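Local coordinates for protein hydratase ChsH1 (Mycobacterium tuberculosis C, PDB 4WNB) that probably hydrates the enoyl-CoA of a shortened cholesterol side chain together with a partner subunit, and binds a steroid-CoA thioester in its pocket, at residues G77-V82 / H117-V122. Residues are numbered along the deposited sequence; the frame is centred on the assembly and turned at random.
Sequences GLRLGV and HVTATV
Gly77 and Arg79 pair with Thr121 and Thr119 as the two hydrogen-bonded pairs of an antiparallel sheet that wraps helix 52-67, an arrangement consistent with a hot-dog fold. Strand 72-80 is outermost within its chain, and Gly77, Leu78 and Arg79 also pair with a strand of another protein chain, so the sheet continues across the interface. Four backbone bonds join the two pairs. The straightest runs from Arg79 N to Thr119 O (2.8 Å, 178° at the hydrogen). Beyond them strand 72-80 gives way to a loop, and Gly81 N hydrogen-bonds to His117 O from well above the His117 carbonyl plane. There the bound steroid-CoA touches Leu80 and Gly81.

On the face turned to the helix, Leu78 CD2 lies 3.7 Å from Ala120 CB and 3.9 Å from Val118 CG2. Thr56 and Val59 of the helix pack against Leu78 and Ala120 respectively, while Leu80 meets Ile52.

On the other face Arg79 and Thr119 run side by side. With CG anti to the backbone N (chi1 -177°) and a bend at chi3, the arginine brings the NH2 end of its guanidinium over Thr119, with CB under the rim of one face. A water 3.0 Å from Thr119 OG1 also donates a weak bond to Arg79 O.

His117, in a classic beta bulge where it and Val118 face Gly110, has its imidazole held at both nitrogens. His117 NE2 is hydrogen-bonded to Asp55 OD1, and Trp84 meets the ring edge-to-face. His117 ND1 donates almost in the ring plane to Val82 O, 2.8 Å away.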
ATOM      1  N   GLY B  77       6.248  -3.760 -24.258  1.00 28.18           N
ATOM      2  CA  GLY B  77       6.556  -2.430 -24.748  1.00 33.03           C
ATOM      3  C   GLY B  77       5.326  -1.546 -24.766  1.00 34.77           C
ATOM      4  O   GLY B  77       4.312  -1.891 -25.371  1.00 40.06           O
ATOM      5  N   LEU B  78       5.417  -0.402 -24.101  1.00 24.99           N
ATOM      6  CA  LEU B  78       4.289   0.508 -23.976  1.00 24.82           C
ATOM      7  C   LEU B  78       4.535   1.803 -24.719  1.00 31.52           C
ATOM      8  O   LEU B  78       5.602   2.410 -24.578  1.00 29.03           O
ATOM      9  CB  LEU B  78       4.006   0.835 -22.511  1.00 31.65           C
ATOM     10  CG  LEU B  78       3.699  -0.289 -21.527  1.00 28.17           C
ATOM     11  CD1 LEU B  78       3.278   0.340 -20.215  1.00 26.47           C
ATOM     12  CD2 LEU B  78       2.615  -1.221 -22.076  1.00 34.36           C
ATOM     13  N   ARG B  79       3.553   2.221 -25.514  1.00 30.21           N
ATOM     14  CA  ARG B  79       3.501   3.598 -25.986  1.00 31.74           C
ATOM     15  C   ARG B  79       2.375   4.283 -25.239  1.00 27.03           C
ATOM     16  O   ARG B  79       1.225   3.855 -25.321  1.00 30.67           O
ATOM     17  CB  ARG B  79       3.280   3.687 -27.499  1.00 36.65           C
ATOM     18  CG  ARG B  79       3.297   5.128 -27.998  1.00 44.24           C
ATOM     19  CD  ARG B  79       3.462   5.229 -29.512  1.00 50.91           C
ATOM     20  NE  ARG B  79       2.212   5.007 -30.237  1.00 56.56           N
ATOM     21  CZ  ARG B  79       1.869   3.855 -30.812  1.00 59.71           C
ATOM     22  NH1 ARG B  79       2.678   2.805 -30.745  1.00 59.23           N
ATOM     23  NH2 ARG B  79       0.715   3.750 -31.455  1.00 60.89           N
ATOM     24  N   LEU B  80       2.708   5.335 -24.502  1.00 29.80           N
ATOM     25  CA  LEU B  80       1.762   5.945 -23.575  1.00 30.71           C
ATOM     26  C   LEU B  80       0.829   6.948 -24.248  1.00 33.71           C
ATOM     27  O   LEU B  80       1.263   7.778 -25.052  1.00 38.36           O
ATOM     28  CB  LEU B  80       2.512   6.623 -22.427  1.00 30.22           C
ATOM     29  CG  LEU B  80       3.499   5.714 -21.689  1.00 32.59           C
ATOM     30  CD1 LEU B  80       4.233   6.504 -20.635  1.00 33.33           C
ATOM     31  CD2 LEU B  80       2.772   4.531 -21.051  1.00 32.05           C
ATOM     32  N   GLY B  81      -0.455   6.871 -23.909  1.00 26.41           N
ATOM     33  CA  GLY B  81      -1.451   7.736 -24.516  1.00 27.02           C
ATOM     34  C   GLY B  81      -2.197   8.631 -23.538  1.00 31.59           C
ATOM     35  O   GLY B  81      -1.605   9.203 -22.608  1.00 29.14           O
ATOM     36  N   VAL B  82      -3.508   8.747 -23.737  1.00 27.54           N
ATOM     37  CA  VAL B  82      -4.312   9.658 -22.933  1.00 26.13           C
ATOM     38  C   VAL B  82      -4.404   9.123 -21.510  1.00 25.02           C
ATOM     39  O   VAL B  82      -4.252   7.920 -21.291  1.00 27.67           O
ATOM     40  CB  VAL B  82      -5.731   9.856 -23.514  1.00 26.58           C
ATOM     41  CG1 VAL B  82      -5.647  10.483 -24.927  1.00 27.88           C
ATOM     42  CG2 VAL B  82      -6.495   8.547 -23.527  1.00 30.62           C
ATOM     43  N   HIS B 117      -5.528   4.922 -24.428  1.00 32.92           N
ATOM     44  CA  HIS B 117      -4.806   5.166 -23.184  1.00 28.91           C
ATOM     45  C   HIS B 117      -3.403   4.576 -23.224  1.00 28.64           C
ATOM     46  O   HIS B 117      -2.456   5.148 -22.679  1.00 27.91           O
ATOM     47  CB  HIS B 117      -5.585   4.584 -22.000  1.00 27.83           C
ATOM     48  CG  HIS B 117      -4.757   4.388 -20.771  1.00 26.39           C
ATOM     49  ND1 HIS B 117      -4.166   5.435 -20.099  1.00 25.65           N
ATOM     50  CD2 HIS B 117      -4.413   3.265 -20.100  1.00 25.77           C
ATOM     51  CE1 HIS B 117      -3.494   4.964 -19.059  1.00 25.98           C
ATOM     52  NE2 HIS B 117      -3.635   3.651 -19.035  1.00 26.96           N
ATOM     53  N   VAL B 118      -3.285   3.417 -23.857  1.00 31.54           N
ATOM     54  CA  VAL B 118      -2.007   2.721 -23.954  1.00 31.86           C
ATOM     55  C   VAL B 118      -1.995   1.767 -25.144  1.00 36.38           C
ATOM     56  O   VAL B 118      -2.980   1.085 -25.418  1.00 34.31           O
ATOM     57  CB  VAL B 118      -1.686   1.926 -22.660  1.00 34.37           C
ATOM     58  CG1 VAL B 118      -2.719   0.826 -22.422  1.00 30.21           C
ATOM     59  CG2 VAL B 118      -0.282   1.341 -22.736  1.00 38.84           C
ATOM     60  N   THR B 119      -0.878   1.735 -25.861  1.00 34.52           N
ATOM     61  CA  THR B 119      -0.688   0.758 -26.920  1.00 38.65           C
ATOM     62  C   THR B 119       0.503  -0.106 -26.559  1.00 39.88           C
ATOM     63  O   THR B 119       1.565   0.411 -26.216  1.00 41.88           O
ATOM     64  CB  THR B 119      -0.460   1.419 -28.277  1.00 38.63           C
ATOM     65  OG1 THR B 119      -1.511   2.360 -28.533  1.00 37.87           O
ATOM     66  CG2 THR B 119      -0.449   0.366 -29.370  1.00 44.82           C
ATOM     67  N   ALA B 120       0.331  -1.420 -26.632  1.00 33.60           N
ATOM     68  CA  ALA B 120       1.357  -2.322 -26.132  1.00 35.87           C
ATOM     69  C   ALA B 120       1.742  -3.428 -27.112  1.00 38.28           C
ATOM     70  O   ALA B 120       0.904  -3.968 -27.842  1.00 39.56           O
ATOM     71  CB  ALA B 120       0.905  -2.933 -24.811  1.00 34.94           C
ATOM     72  N   THR B 121       3.026  -3.758 -27.119  1.00 35.40           N
ATOM     73  CA  THR B 121       3.510  -4.892 -27.876  1.00 37.15           C
ATOM     74  C   THR B 121       4.076  -5.876 -26.879  1.00 38.05           C
ATOM     75  O   THR B 121       4.971  -5.536 -26.096  1.00 38.47           O
ATOM     76  CB  THR B 121       4.577  -4.493 -28.915  1.00 38.53           C
ATOM     77  OG1 THR B 121       4.029  -3.524 -29.810  1.00 39.27           O
ATOM     78  CG2 THR B 121       5.022  -5.702 -29.708  1.00 40.54           C
ATOM     79  N   VAL B 122       3.530  -7.086 -26.882  1.00 37.35           N
ATOM     80  CA  VAL B 122       3.964  -8.116 -25.956  1.00 37.04           C
ATOM     81  C   VAL B 122       4.567  -9.318 -26.690  1.00 39.13           C
ATOM     82  O   VAL B 122       3.976  -9.833 -27.638  1.00 40.82           O
ATOM     83  CB  VAL B 122       2.793  -8.584 -25.070  1.00 36.28           C
ATOM     84  CG1 VAL B 122       3.258  -9.646 -24.096  1.00 36.19           C
ATOM     85  CG2 VAL B 122       2.212  -7.405 -24.333  1.00 34.38           C
TER
HETATM   86  O   HOH W   1      -1.451   4.939 -26.965  1.00 44.20           O